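Local coordinates for protein LEOA (Escherichia coli, PDB 4AUR) that is a bacterial dynamin from an enterotoxigenic strain that probably binds and hydrolyses GTP, at residues A[41-52]-A[269-278]; A[327-335]-A[372-380]. One frame throughout, in Å; residues are numbered along the deposited sequence.

Contact 1. Residues A[41-52]-A[269-278]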
ATOM      1  N   LYS A  41     -27.214   2.635 -13.001  1.00 30.09           N
ATOM      2  CA  LYS A  41     -27.607   3.894 -12.357  1.00 29.21           C
ATOM      3  C   LYS A  41     -26.768   5.011 -12.932  1.00 27.73           C
ATOM      4  O   LYS A  41     -27.297   6.045 -13.322  1.00 26.36           O
ATOM      5  CB  LYS A  41     -27.414   3.849 -10.857  1.00 30.22           C
ATOM      6  CG  LYS A  41     -28.271   2.829 -10.128  1.00 31.77           C
ATOM      7  CD  LYS A  41     -29.600   3.399  -9.688  1.00 34.61           C
ATOM      8  CE  LYS A  41     -30.460   2.339  -9.020  1.00 36.71           C
ATOM      9  NZ  LYS A  41     -31.274   1.582 -10.015  1.00 36.43           N
ATOM     10  N   VAL A  42     -25.460   4.780 -13.022  1.00 26.07           N
ATOM     11  CA  VAL A  42     -24.533   5.792 -13.562  1.00 24.33           C
ATOM     12  C   VAL A  42     -24.826   6.184 -15.014  1.00 23.32           C
ATOM     13  O   VAL A  42     -24.856   7.365 -15.341  1.00 21.58           O
ATOM     14  CB  VAL A  42     -23.072   5.341 -13.400  1.00 23.48           C
ATOM     15  CG1 VAL A  42     -22.127   6.158 -14.271  1.00 22.86           C
ATOM     16  CG2 VAL A  42     -22.667   5.439 -11.938  1.00 23.26           C
ATOM     17  N   THR A  43     -25.020   5.200 -15.885  1.00 23.94           N
ATOM     18  CA  THR A  43     -25.469   5.470 -17.258  1.00 24.51           C
ATOM     19  C   THR A  43     -26.717   6.375 -17.319  1.00 25.13           C
ATOM     20  O   THR A  43     -26.716   7.376 -18.022  1.00 25.18           O
ATOM     21  CB  THR A  43     -25.789   4.165 -17.997  1.00 25.14           C
ATOM     22  OG1 THR A  43     -24.636   3.331 -18.010  1.00 24.30           O
ATOM     23  CG2 THR A  43     -26.208   4.431 -19.428  1.00 25.78           C
ATOM     24  N   SER A  44     -27.763   6.032 -16.564  1.00 25.98           N
ATOM     25  CA  SER A  44     -28.955   6.888 -16.444  1.00 26.23           C
ATOM     26  C   SER A  44     -28.624   8.335 -16.076  1.00 26.37           C
ATOM     27  O   SER A  44     -29.148   9.278 -16.681  1.00 30.69           O
ATOM     28  CB  SER A  44     -29.942   6.332 -15.406  1.00 26.57           C
ATOM     29  OG  SER A  44     -30.505   5.081 -15.796  1.00 26.41           O
ATOM     30  N   ALA A  45     -27.766   8.532 -15.088  1.00 25.21           N
ATOM     31  CA  ALA A  45     -27.424   9.888 -14.677  1.00 24.56           C
ATOM     32  C   ALA A  45     -26.692  10.622 -15.785  1.00 24.56           C
ATOM     33  O   ALA A  45     -26.823  11.834 -15.912  1.00 23.27           O
ATOM     34  CB  ALA A  45     -26.605   9.889 -13.397  1.00 24.34           C
ATOM     35  N   ILE A  46     -25.926   9.901 -16.595  1.00 24.76           N
ATOM     36  CA  ILE A  46     -25.280  10.543 -17.740  1.00 26.31           C
ATOM     37  C   ILE A  46     -26.309  11.058 -18.737  1.00 28.31           C
ATOM     38  O   ILE A  46     -26.174  12.161 -19.263  1.00 28.05           O
ATOM     39  CB  ILE A  46     -24.312   9.607 -18.449  1.00 26.47           C
ATOM     40  CG1 ILE A  46     -23.015   9.522 -17.627  1.00 27.48           C
ATOM     41  CG2 ILE A  46     -24.001  10.131 -19.829  1.00 26.18           C
ATOM     42  CD1 ILE A  46     -22.181   8.303 -17.926  1.00 27.05           C
ATOM     43  N   ASN A  47     -27.354  10.263 -18.953  1.00 29.87           N
ATOM     44  CA  ASN A  47     -28.389  10.612 -19.890  1.00 30.39           C
ATOM     45  C   ASN A  47     -29.182  11.774 -19.392  1.00 32.01           C
ATOM     46  O   ASN A  47     -29.421  12.719 -20.135  1.00 37.04           O
ATOM     47  CB  ASN A  47     -29.274   9.407 -20.184  1.00 30.44           C
ATOM     48  CG  ASN A  47     -28.510   8.318 -20.908  1.00 30.46           C
ATOM     49  OD1 ASN A  47     -28.641   7.117 -20.628  1.00 30.83           O
ATOM     50  ND2 ASN A  47     -27.665   8.744 -21.824  1.00 29.00           N
ATOM     51  N   ALA A  48     -29.582  11.729 -18.133  1.00 32.66           N
ATOM     52  CA  ALA A  48     -30.295  12.857 -17.551  1.00 31.81           C
ATOM     53  C   ALA A  48     -29.493  14.119 -17.693  1.00 30.99           C
ATOM     54  O   ALA A  48     -30.053  15.165 -17.961  1.00 35.67           O
ATOM     55  CB  ALA A  48     -30.594  12.604 -16.090  1.00 31.66           C
ATOM     56  N   ILE A  49     -28.180  14.022 -17.529  1.00 33.08           N
ATOM     57  CA  ILE A  49     -27.326  15.210 -17.501  1.00 33.35           C
ATOM     58  C   ILE A  49     -27.191  15.873 -18.853  1.00 34.28           C
ATOM     59  O   ILE A  49     -27.092  17.085 -18.925  1.00 36.11           O
ATOM     60  CB  ILE A  49     -25.931  14.882 -16.958  1.00 32.63           C
ATOM     61  CG1 ILE A  49     -25.951  14.963 -15.435  1.00 34.02           C
ATOM     62  CG2 ILE A  49     -24.889  15.862 -17.477  1.00 34.03           C
ATOM     63  CD1 ILE A  49     -24.666  14.499 -14.771  1.00 33.15           C
ATOM     64  N   GLU A  50     -27.121  15.059 -19.904  1.00 37.52           N
ATOM     65  CA  GLU A  50     -27.073  15.523 -21.292  1.00 39.36           C
ATOM     66  C   GLU A  50     -28.134  16.583 -21.610  1.00 40.32           C
ATOM     67  O   GLU A  50     -27.852  17.559 -22.302  1.00 40.24           O
ATOM     68  CB  GLU A  50     -27.255  14.340 -22.258  1.00 40.99           C
ATOM     69  CG  GLU A  50     -26.005  13.510 -22.520  1.00 41.28           C
ATOM     70  CD  GLU A  50     -24.957  14.265 -23.318  1.00 44.04           C
ATOM     71  OE1 GLU A  50     -25.194  15.453 -23.671  1.00 42.35           O
ATOM     72  OE2 GLU A  50     -23.885  13.662 -23.599  1.00 47.82           O
ATOM     73  N   SER A  51     -29.346  16.389 -21.106  1.00 40.18           N
ATOM     74  CA  SER A  51     -30.429  17.353 -21.317  1.00 41.74           C
ATOM     75  C   SER A  51     -30.099  18.748 -20.795  1.00 41.74           C
ATOM     76  O   SER A  51     -30.282  19.746 -21.500  1.00 42.68           O
ATOM     77  CB  SER A  51     -31.706  16.904 -20.607  1.00 40.30           C
ATOM     78  OG  SER A  51     -32.546  18.030 -20.429  1.00 41.52           O
ATOM     79  N   ASP A  52     -29.628  18.790 -19.549  1.00 39.81           N
ATOM     80  CA  ASP A  52     -29.504  20.017 -18.782  1.00 36.76           C
ATOM     81  C   ASP A  52     -28.834  21.176 -19.534  1.00 36.73           C
ATOM     82  O   ASP A  52     -27.959  20.972 -20.389  1.00 36.74           O
ATOM     83  CB  ASP A  52     -28.786  19.730 -17.461  1.00 38.03           C
ATOM     84  CG  ASP A  52     -29.694  19.029 -16.428  1.00 42.07           C
ATOM     85  OD1 ASP A  52     -30.445  18.084 -16.779  1.00 43.77           O
ATOM     86  OD2 ASP A  52     -29.663  19.433 -15.247  1.00 42.23           O
ATOM     87  N   LEU A 269     -24.597  19.341 -11.169  1.00 25.11           N
ATOM     88  CA  LEU A 269     -25.022  18.175 -11.940  1.00 25.27           C
ATOM     89  C   LEU A 269     -24.937  16.873 -11.124  1.00 25.88           C
ATOM     90  O   LEU A 269     -25.876  16.084 -11.143  1.00 27.34           O
ATOM     91  CB  LEU A 269     -24.229  18.062 -13.255  1.00 26.34           C
ATOM     92  CG  LEU A 269     -24.396  19.158 -14.321  1.00 26.67           C
ATOM     93  CD1 LEU A 269     -23.313  19.129 -15.381  1.00 26.79           C
ATOM     94  CD2 LEU A 269     -25.731  19.048 -15.012  1.00 26.99           C
ATOM     95  N   LEU A 270     -23.850  16.647 -10.384  1.00 26.42           N
ATOM     96  CA  LEU A 270     -23.737  15.423  -9.569  1.00 27.08           C
ATOM     97  C   LEU A 270     -24.827  15.342  -8.500  1.00 26.89           C
ATOM     98  O   LEU A 270     -25.572  14.383  -8.436  1.00 29.06           O
ATOM     99  CB  LEU A 270     -22.347  15.291  -8.935  1.00 26.69           C
ATOM    100  CG  LEU A 270     -21.237  15.153  -9.991  1.00 30.95           C
ATOM    101  CD1 LEU A 270     -19.848  15.003  -9.378  1.00 32.40           C
ATOM    102  CD2 LEU A 270     -21.513  13.998 -10.956  1.00 32.21           C
ATOM    103  N   VAL A 271     -24.940  16.345  -7.656  1.00 25.84           N
ATOM    104  CA  VAL A 271     -25.996  16.332  -6.689  1.00 26.65           C
ATOM    105  C   VAL A 271     -27.371  16.118  -7.363  1.00 27.85           C
ATOM    106  O   VAL A 271     -28.096  15.209  -7.026  1.00 27.72           O
ATOM    107  CB  VAL A 271     -26.010  17.632  -5.880  1.00 26.41           C
ATOM    108  CG1 VAL A 271     -27.086  17.555  -4.816  1.00 26.93           C
ATOM    109  CG2 VAL A 271     -24.659  17.855  -5.231  1.00 26.90           C
ATOM    110  N   LYS A 272     -27.729  16.947  -8.323  1.00 29.26           N
ATOM    111  CA  LYS A 272     -29.021  16.811  -8.998  1.00 31.15           C
ATOM    112  C   LYS A 272     -29.385  15.348  -9.358  1.00 30.42           C
ATOM    113  O   LYS A 272     -30.523  14.945  -9.187  1.00 32.73           O
ATOM    114  CB  LYS A 272     -29.045  17.715 -10.245  1.00 33.36           C
ATOM    115  CG  LYS A 272     -30.298  17.617 -11.095  1.00 36.46           C
ATOM    116  CD  LYS A 272     -30.206  18.471 -12.355  1.00 38.60           C
ATOM    117  CE  LYS A 272     -31.600  18.799 -12.894  1.00 40.11           C
ATOM    118  NZ  LYS A 272     -31.823  20.256 -13.169  1.00 42.80           N
ATOM    119  N   THR A 273     -28.428  14.571  -9.853  1.00 29.24           N
ATOM    120  CA  THR A 273     -28.638  13.162 -10.233  1.00 27.56           C
ATOM    121  C   THR A 273     -28.325  12.135  -9.153  1.00 26.32           C
ATOM    122  O   THR A 273     -28.476  10.934  -9.390  1.00 28.34           O
ATOM    123  CB  THR A 273     -27.745  12.783 -11.436  1.00 29.18           C
ATOM    124  OG1 THR A 273     -26.413  13.293 -11.244  1.00 28.66           O
ATOM    125  CG2 THR A 273     -28.314  13.335 -12.718  1.00 28.93           C
ATOM    126  N   GLY A 274     -27.874  12.582  -7.985  1.00 25.50           N
ATOM    127  CA  GLY A 274     -27.617  11.689  -6.860  1.00 25.14           C
ATOM    128  C   GLY A 274     -26.318  10.904  -6.974  1.00 24.76           C
ATOM    129  O   GLY A 274     -26.135   9.913  -6.303  1.00 25.80           O
HETATM  130  N   MSE A 275     -25.407  11.376  -7.802  1.00 24.91           N
HETATM  131  CA  MSE A 275     -24.164  10.680  -8.112  1.00 24.53           C
HETATM  132  C   MSE A 275     -23.017  11.173  -7.267  1.00 24.56           C
HETATM  133  O   MSE A 275     -21.967  10.527  -7.183  1.00 22.19           O
HETATM  134  CB  MSE A 275     -23.813  10.932  -9.566  1.00 24.73           C
HETATM  135  CG  MSE A 275     -24.705  10.159 -10.509  1.00 26.42           C
HETATM  136 SE   MSE A 275     -24.419   8.211 -10.370  0.78 33.54          SE
HETATM  137  CE  MSE A 275     -26.154   7.756  -9.558  1.00 30.52           C
ATOM    138  N   ASP A 276     -23.196  12.328  -6.633  1.00 24.87           N
ATOM    139  CA  ASP A 276     -22.245  12.778  -5.629  1.00 26.03           C
ATOM    140  C   ASP A 276     -21.962  11.645  -4.651  1.00 26.14           C
ATOM    141  O   ASP A 276     -20.826  11.329  -4.365  1.00 27.00           O
ATOM    142  CB  ASP A 276     -22.769  14.009  -4.876  1.00 26.89           C
ATOM    143  CG  ASP A 276     -24.199  13.830  -4.353  1.00 30.91           C
ATOM    144  OD1 ASP A 276     -24.960  13.000  -4.927  1.00 34.92           O
ATOM    145  OD2 ASP A 276     -24.579  14.534  -3.379  1.00 33.28           O
ATOM    146  N   VAL A 277     -23.021  11.031  -4.160  1.00 26.66           N
ATOM    147  CA  VAL A 277     -22.959  10.039  -3.124  1.00 27.22           C
ATOM    148  C   VAL A 277     -22.319   8.750  -3.668  1.00 29.37           C
ATOM    149  O   VAL A 277     -21.421   8.173  -3.032  1.00 31.12           O
ATOM    150  CB  VAL A 277     -24.386   9.801  -2.594  1.00 27.44           C
ATOM    151  CG1 VAL A 277     -24.472   8.590  -1.699  1.00 28.98           C
ATOM    152  CG2 VAL A 277     -24.862  11.015  -1.843  1.00 28.10           C
ATOM    153  N   VAL A 278     -22.771   8.315  -4.846  1.00 28.40           N
ATOM    154  CA  VAL A 278     -22.237   7.114  -5.497  1.00 28.60           C
ATOM    155  C   VAL A 278     -20.725   7.242  -5.685  1.00 28.12           C
ATOM    156  O   VAL A 278     -19.977   6.333  -5.414  1.00 28.26           O
ATOM    157  CB  VAL A 278     -22.930   6.887  -6.874  1.00 29.27           C
ATOM    158  CG1 VAL A 278     -22.240   5.804  -7.690  1.00 27.89           C
ATOM    159  CG2 VAL A 278     -24.408   6.543  -6.684  1.00 29.73           C
TER

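Contact 2. Residues A[327-335]-A[372-380]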
ATOM      1  N   GLU A 327      37.999 -30.806   6.247  1.00 28.61           N
ATOM      2  CA  GLU A 327      38.952 -30.516   7.307  1.00 28.78           C
ATOM      3  C   GLU A 327      39.015 -31.674   8.316  1.00 26.81           C
ATOM      4  O   GLU A 327      40.096 -32.050   8.764  1.00 24.45           O
ATOM      5  CB  GLU A 327      38.606 -29.205   8.010  1.00 32.77           C
ATOM      6  CG  GLU A 327      38.870 -27.953   7.161  1.00 37.18           C
ATOM      7  CD  GLU A 327      38.106 -26.728   7.659  1.00 41.56           C
ATOM      8  OE1 GLU A 327      37.665 -26.714   8.840  1.00 41.83           O
ATOM      9  OE2 GLU A 327      37.934 -25.780   6.863  1.00 46.19           O
ATOM     10  N   LEU A 328      37.860 -32.248   8.651  1.00 25.32           N
ATOM     11  CA  LEU A 328      37.821 -33.341   9.600  1.00 24.50           C
ATOM     12  C   LEU A 328      38.564 -34.519   9.044  1.00 24.84           C
ATOM     13  O   LEU A 328      39.355 -35.144   9.724  1.00 25.37           O
ATOM     14  CB  LEU A 328      36.412 -33.792   9.891  1.00 24.34           C
ATOM     15  CG  LEU A 328      36.402 -35.049  10.772  1.00 24.33           C
ATOM     16  CD1 LEU A 328      37.014 -34.723  12.114  1.00 24.63           C
ATOM     17  CD2 LEU A 328      35.017 -35.644  10.953  1.00 23.73           C
ATOM     18  N   PHE A 329      38.271 -34.834   7.797  1.00 24.88           N
ATOM     19  CA  PHE A 329      38.970 -35.877   7.093  1.00 24.52           C
ATOM     20  C   PHE A 329      40.480 -35.619   7.016  1.00 25.87           C
ATOM     21  O   PHE A 329      41.264 -36.526   7.202  1.00 25.08           O
ATOM     22  CB  PHE A 329      38.399 -35.993   5.698  1.00 24.40           C
ATOM     23  CG  PHE A 329      39.158 -36.910   4.830  1.00 25.26           C
ATOM     24  CD1 PHE A 329      38.937 -38.275   4.899  1.00 26.83           C
ATOM     25  CD2 PHE A 329      40.115 -36.420   3.967  1.00 25.92           C
ATOM     26  CE1 PHE A 329      39.641 -39.135   4.091  1.00 27.69           C
ATOM     27  CE2 PHE A 329      40.835 -37.263   3.168  1.00 25.98           C
ATOM     28  CZ  PHE A 329      40.605 -38.621   3.231  1.00 27.17           C
ATOM     29  N   GLU A 330      40.880 -34.391   6.719  1.00 25.51           N
ATOM     30  CA  GLU A 330      42.276 -34.088   6.635  1.00 27.38           C
ATOM     31  C   GLU A 330      42.918 -34.404   7.979  1.00 30.13           C
ATOM     32  O   GLU A 330      44.007 -34.970   8.040  1.00 32.82           O
ATOM     33  CB  GLU A 330      42.508 -32.609   6.275  1.00 28.58           C
ATOM     34  CG  GLU A 330      42.329 -32.280   4.797  1.00 29.36           C
ATOM     35  CD  GLU A 330      42.355 -30.792   4.492  1.00 30.64           C
ATOM     36  OE1 GLU A 330      43.206 -30.062   5.037  1.00 35.30           O
ATOM     37  OE2 GLU A 330      41.536 -30.339   3.688  1.00 31.78           O
ATOM     38  N   GLU A 331      42.244 -34.036   9.060  1.00 31.87           N
ATOM     39  CA  GLU A 331      42.827 -34.165  10.399  1.00 32.35           C
ATOM     40  C   GLU A 331      42.951 -35.626  10.793  1.00 30.34           C
ATOM     41  O   GLU A 331      43.952 -36.013  11.358  1.00 30.77           O
ATOM     42  CB  GLU A 331      42.002 -33.385  11.429  1.00 32.57           C
ATOM     43  CG  GLU A 331      42.199 -33.778  12.884  1.00 33.76           C
ATOM     44  CD  GLU A 331      41.446 -32.856  13.836  1.00 34.87           C
ATOM     45  OE1 GLU A 331      41.412 -31.637  13.571  1.00 38.01           O
ATOM     46  OE2 GLU A 331      40.894 -33.337  14.847  1.00 31.80           O
ATOM     47  N   LEU A 332      41.929 -36.415  10.494  1.00 28.33           N
ATOM     48  CA  LEU A 332      41.939 -37.842  10.797  1.00 27.31           C
ATOM     49  C   LEU A 332      42.949 -38.618   9.957  1.00 27.56           C
ATOM     50  O   LEU A 332      43.460 -39.628  10.406  1.00 26.08           O
ATOM     51  CB  LEU A 332      40.558 -38.452  10.574  1.00 25.16           C
ATOM     52  CG  LEU A 332      39.414 -38.029  11.479  1.00 24.65           C
ATOM     53  CD1 LEU A 332      38.105 -38.627  11.001  1.00 24.92           C
ATOM     54  CD2 LEU A 332      39.666 -38.449  12.903  1.00 24.74           C
ATOM     55  N   ASN A 333      43.209 -38.155   8.744  1.00 28.54           N
ATOM     56  CA  ASN A 333      44.142 -38.808   7.855  1.00 31.70           C
ATOM     57  C   ASN A 333      45.597 -38.588   8.314  1.00 33.06           C
ATOM     58  O   ASN A 333      46.410 -39.502   8.275  1.00 31.90           O
ATOM     59  CB  ASN A 333      43.938 -38.332   6.417  1.00 33.52           C
ATOM     60  CG  ASN A 333      44.282 -39.401   5.385  1.00 40.09           C
ATOM     61  OD1 ASN A 333      43.788 -40.547   5.430  1.00 41.68           O
ATOM     62  ND2 ASN A 333      45.117 -39.026   4.426  1.00 43.96           N
ATOM     63  N   LEU A 334      45.925 -37.388   8.777  1.00 34.58           N
ATOM     64  CA  LEU A 334      47.219 -37.171   9.409  1.00 36.96           C
ATOM     65  C   LEU A 334      47.406 -38.056  10.638  1.00 36.16           C
ATOM     66  O   LEU A 334      48.446 -38.668  10.833  1.00 41.49           O
ATOM     67  CB  LEU A 334      47.386 -35.716   9.825  1.00 39.10           C
ATOM     68  CG  LEU A 334      47.840 -34.812   8.694  1.00 43.70           C
ATOM     69  CD1 LEU A 334      47.549 -33.356   9.038  1.00 46.32           C
ATOM     70  CD2 LEU A 334      49.324 -35.024   8.396  1.00 46.50           C
HETATM   71  N   MSE A 335      46.390 -38.124  11.471  1.00 35.00           N
HETATM   72  CA  MSE A 335      46.499 -38.849  12.702  1.00 34.78           C
HETATM   73  C   MSE A 335      46.881 -40.248  12.415  1.00 33.52           C
HETATM   74  O   MSE A 335      47.745 -40.776  13.061  1.00 31.99           O
HETATM   75  CB  MSE A 335      45.172 -38.789  13.408  1.00 38.35           C
HETATM   76  CG  MSE A 335      45.373 -38.931  14.904  1.00 41.00           C
HETATM   77 SE   MSE A 335      43.573 -38.980  15.649  0.84 47.53          SE
HETATM   78  CE  MSE A 335      43.202 -37.049  15.466  1.00 45.11           C
ATOM     79  N   LEU A 372      39.410 -42.174  22.265  1.00 23.96           N
ATOM     80  CA  LEU A 372      39.116 -40.872  22.807  1.00 23.34           C
ATOM     81  C   LEU A 372      39.633 -39.778  21.941  1.00 23.79           C
ATOM     82  O   LEU A 372      39.053 -38.715  21.950  1.00 25.57           O
ATOM     83  CB  LEU A 372      39.770 -40.672  24.162  1.00 23.33           C
ATOM     84  CG  LEU A 372      39.275 -41.547  25.275  1.00 23.13           C
ATOM     85  CD1 LEU A 372      39.893 -41.021  26.549  1.00 23.71           C
ATOM     86  CD2 LEU A 372      37.759 -41.543  25.326  1.00 23.80           C
ATOM     87  N   ARG A 373      40.749 -39.973  21.249  1.00 24.16           N
ATOM     88  CA  ARG A 373      41.246 -38.857  20.461  1.00 26.45           C
ATOM     89  C   ARG A 373      40.546 -38.738  19.113  1.00 25.69           C
ATOM     90  O   ARG A 373      40.225 -37.656  18.688  1.00 26.43           O
ATOM     91  CB  ARG A 373      42.774 -38.760  20.397  1.00 26.78           C
ATOM     92  CG  ARG A 373      43.513 -39.887  19.761  1.00 28.67           C
ATOM     93  CD  ARG A 373      45.013 -39.699  19.983  1.00 29.23           C
ATOM     94  NE  ARG A 373      45.489 -38.481  19.339  1.00 29.42           N
ATOM     95  CZ  ARG A 373      46.456 -38.408  18.429  1.00 30.46           C
ATOM     96  NH1 ARG A 373      47.122 -39.484  18.015  1.00 30.11           N
ATOM     97  NH2 ARG A 373      46.772 -37.216  17.934  1.00 32.38           N
ATOM     98  N   ILE A 374      40.242 -39.846  18.475  1.00 26.39           N
ATOM     99  CA  ILE A 374      39.327 -39.814  17.359  1.00 25.29           C
ATOM    100  C   ILE A 374      37.981 -39.203  17.771  1.00 26.79           C
ATOM    101  O   ILE A 374      37.409 -38.372  17.065  1.00 26.65           O
ATOM    102  CB  ILE A 374      39.094 -41.224  16.819  1.00 24.95           C
ATOM    103  CG1 ILE A 374      40.377 -41.748  16.183  1.00 24.71           C
ATOM    104  CG2 ILE A 374      37.907 -41.255  15.845  1.00 25.30           C
ATOM    105  CD1 ILE A 374      40.245 -43.148  15.604  1.00 25.46           C
ATOM    106  N   LYS A 375      37.454 -39.636  18.904  1.00 28.22           N
ATOM    107  CA  LYS A 375      36.126 -39.203  19.314  1.00 29.30           C
ATOM    108  C   LYS A 375      36.031 -37.699  19.490  1.00 29.79           C
ATOM    109  O   LYS A 375      35.034 -37.086  19.182  1.00 33.93           O
ATOM    110  CB  LYS A 375      35.737 -39.879  20.606  1.00 29.84           C
ATOM    111  CG  LYS A 375      34.628 -39.148  21.291  1.00 33.47           C
ATOM    112  CD  LYS A 375      33.706 -40.047  22.047  1.00 35.62           C
ATOM    113  CE  LYS A 375      32.714 -39.177  22.794  1.00 37.13           C
ATOM    114  NZ  LYS A 375      31.362 -39.739  22.575  1.00 39.28           N
ATOM    115  N   GLN A 376      37.081 -37.116  20.006  1.00 31.36           N
ATOM    116  CA  GLN A 376      37.133 -35.717  20.320  1.00 33.39           C
ATOM    117  C   GLN A 376      37.209 -34.881  19.026  1.00 33.49           C
ATOM    118  O   GLN A 376      36.748 -33.749  18.977  1.00 35.99           O
ATOM    119  CB  GLN A 376      38.362 -35.544  21.207  1.00 37.40           C
ATOM    120  CG  GLN A 376      38.650 -34.162  21.735  1.00 43.50           C
ATOM    121  CD  GLN A 376      40.104 -33.793  21.480  1.00 48.29           C
ATOM    122  OE1 GLN A 376      40.393 -32.785  20.814  1.00 46.94           O
ATOM    123  NE2 GLN A 376      41.036 -34.648  21.962  1.00 49.64           N
ATOM    124  N   SER A 377      37.786 -35.461  17.981  1.00 32.70           N
ATOM    125  CA  SER A 377      37.831 -34.869  16.651  1.00 30.60           C
ATOM    126  C   SER A 377      36.491 -34.942  15.918  1.00 29.21           C
ATOM    127  O   SER A 377      36.141 -34.037  15.169  1.00 25.54           O
ATOM    128  CB  SER A 377      38.862 -35.604  15.811  1.00 31.27           C
ATOM    129  OG  SER A 377      40.129 -35.028  15.984  1.00 35.16           O
ATOM    130  N   VAL A 378      35.783 -36.050  16.111  1.00 28.73           N
ATOM    131  CA  VAL A 378      34.471 -36.261  15.538  1.00 29.48           C
ATOM    132  C   VAL A 378      33.425 -35.423  16.235  1.00 30.32           C
ATOM    133  O   VAL A 378      32.647 -34.721  15.593  1.00 31.10           O
ATOM    134  CB  VAL A 378      34.053 -37.715  15.665  1.00 29.88           C
ATOM    135  CG1 VAL A 378      32.605 -37.906  15.265  1.00 30.85           C
ATOM    136  CG2 VAL A 378      34.944 -38.569  14.803  1.00 31.77           C
ATOM    137  N   ASP A 379      33.407 -35.518  17.553  1.00 30.58           N
ATOM    138  CA  ASP A 379      32.634 -34.624  18.362  1.00 31.52           C
ATOM    139  C   ASP A 379      32.847 -33.172  17.901  1.00 31.18           C
ATOM    140  O   ASP A 379      31.900 -32.474  17.643  1.00 30.82           O
ATOM    141  CB  ASP A 379      32.995 -34.798  19.850  1.00 34.17           C
ATOM    142  CG  ASP A 379      32.311 -36.033  20.521  1.00 35.97           C
ATOM    143  OD1 ASP A 379      31.901 -37.011  19.848  1.00 37.74           O
ATOM    144  OD2 ASP A 379      32.199 -36.017  21.769  1.00 40.49           O
ATOM    145  N   ARG A 380      34.078 -32.706  17.775  1.00 34.06           N
ATOM    146  CA  ARG A 380      34.290 -31.286  17.448  1.00 37.52           C
ATOM    147  C   ARG A 380      33.601 -30.880  16.136  1.00 34.75           C
ATOM    148  O   ARG A 380      33.069 -29.779  16.020  1.00 32.40           O
ATOM    149  CB  ARG A 380      35.776 -30.957  17.402  1.00 43.40           C
ATOM    150  CG  ARG A 380      36.128 -29.477  17.332  1.00 51.89           C
ATOM    151  CD  ARG A 380      37.582 -29.284  17.779  1.00 65.73           C
ATOM    152  NE  ARG A 380      38.276 -28.160  17.134  1.00 75.20           N
ATOM    153  CZ  ARG A 380      39.595 -27.934  17.206  1.00 81.78           C
ATOM    154  NH1 ARG A 380      40.399 -28.748  17.892  1.00 83.60           N
ATOM    155  NH2 ARG A 380      40.120 -26.887  16.577  1.00 82.50           N
TER

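Contact 1. Residues A[41-52]-A[269-278]
A45 and T273 bring the two backbones together, with 5.7 Å between A45 CA and T273 CA. Helix 41-51 crosses helix 269-273 at 120°, and the axes of these short segments approach to 10.1 Å. The contact lies where the GTPase part of this dynamin-like fold meets its long helices. Helix 38-51 leads into strand 54-60 of the GTPase sheet. Between helix 250-273 and helix 275-343 the chain turns at G274 in a Schellman motif, with M275 N bonded to L270 O and G274 N to V271 O.

The methyl of A45 fits between the two sides of this turn. Its CB lies 3.5 Å from M275 CG and meets T273 CB. The selenomethionine chain of M275 bends at chi2 and chi3, and its SE comes to 3.6 Å from V42 CG2. I49 runs slantwise past L269, with I49 CD1 3.9 Å from L269 CB. T273 meets I49 nearly at a right angle through its methyl CG2. Chi1 of 44° turns T273 OG1 back to its own helix, within reach of both L269 O and L270 O. I49 also touches I15 of helix 3-30. D52 and K272 reach in from opposite directions in a salt bridge. K272 NZ also has a long, weak ion pair with E137. Its hydrogen bond to D52 is weak, with K272 NZ 3.1 Å from D52 OD2.

Contact 2. Residues A[327-335]-A[372-380]
E331, which faces S377 across this contact, donates the shortest sound backbone bond among the residues that touch across it, from E331 N to E327 O at 2.9 Å. No hydrogen bond between the two helices is established. The E331 carboxylate and the S377 hydroxyl are modelled too close together, so their pairing remains doubtful.

S377 is the central side chain. It is a single knob in a hole of the facing helix 327-335, lined by L328, E331, L332 and M335. L332 CD2 touches S377 CB at 4.1 Å and also nears I374 CG2. L328 extends CD1 over the backbone carbonyl of S377. The two helices run nearly antiparallel. Their axes make an angle of 170° and approach to 10.4 Å. The pair belongs to the elongated bundle of the dynamin-like helical domain. Helix 489-518 packs against the same pair: L328 touches L518, I374 touches P510 and V378 touches I514.

At the other end of the contact M335, a selenomethionine, slides past R373 in the opposite direction. M335 CG lies 3.4 Å above one face of the R373 guanidinium plane, offset toward its rim. The nearest atom there is R373 NH1, 3.6 Å from M335 CG. With chi1 at 63° and a bend at chi3, the R373 chain presents a guanidinium face to M335 CG. M335 SE is 4.3 Å from I374 CG1. The M335 chain is extended as far as SE and bends only at chi3, -76°, which turns CE toward S377.

In the fold
Both contacts use helix 275-343, contact 1 at its start and contact 2 much farther along. Their centres are 86 Å apart, on opposite sides of the chain's centre. Contact 1 joins residues distant in sequence and ties the GTPase part to the long helices. Contact 2 pairs helix 275-343 with helix 368-408, a near neighbour in the chain, within the extended bundle. Both are partly buried; contact 1 is mainly apolar inside, while contact 2 has leucines and I374 round a serine. Contact 1 crosses steeply and carries a salt bridge at one end. Contact 2 runs nearly antiparallel and has an arginine face laid against a selenomethionine chain.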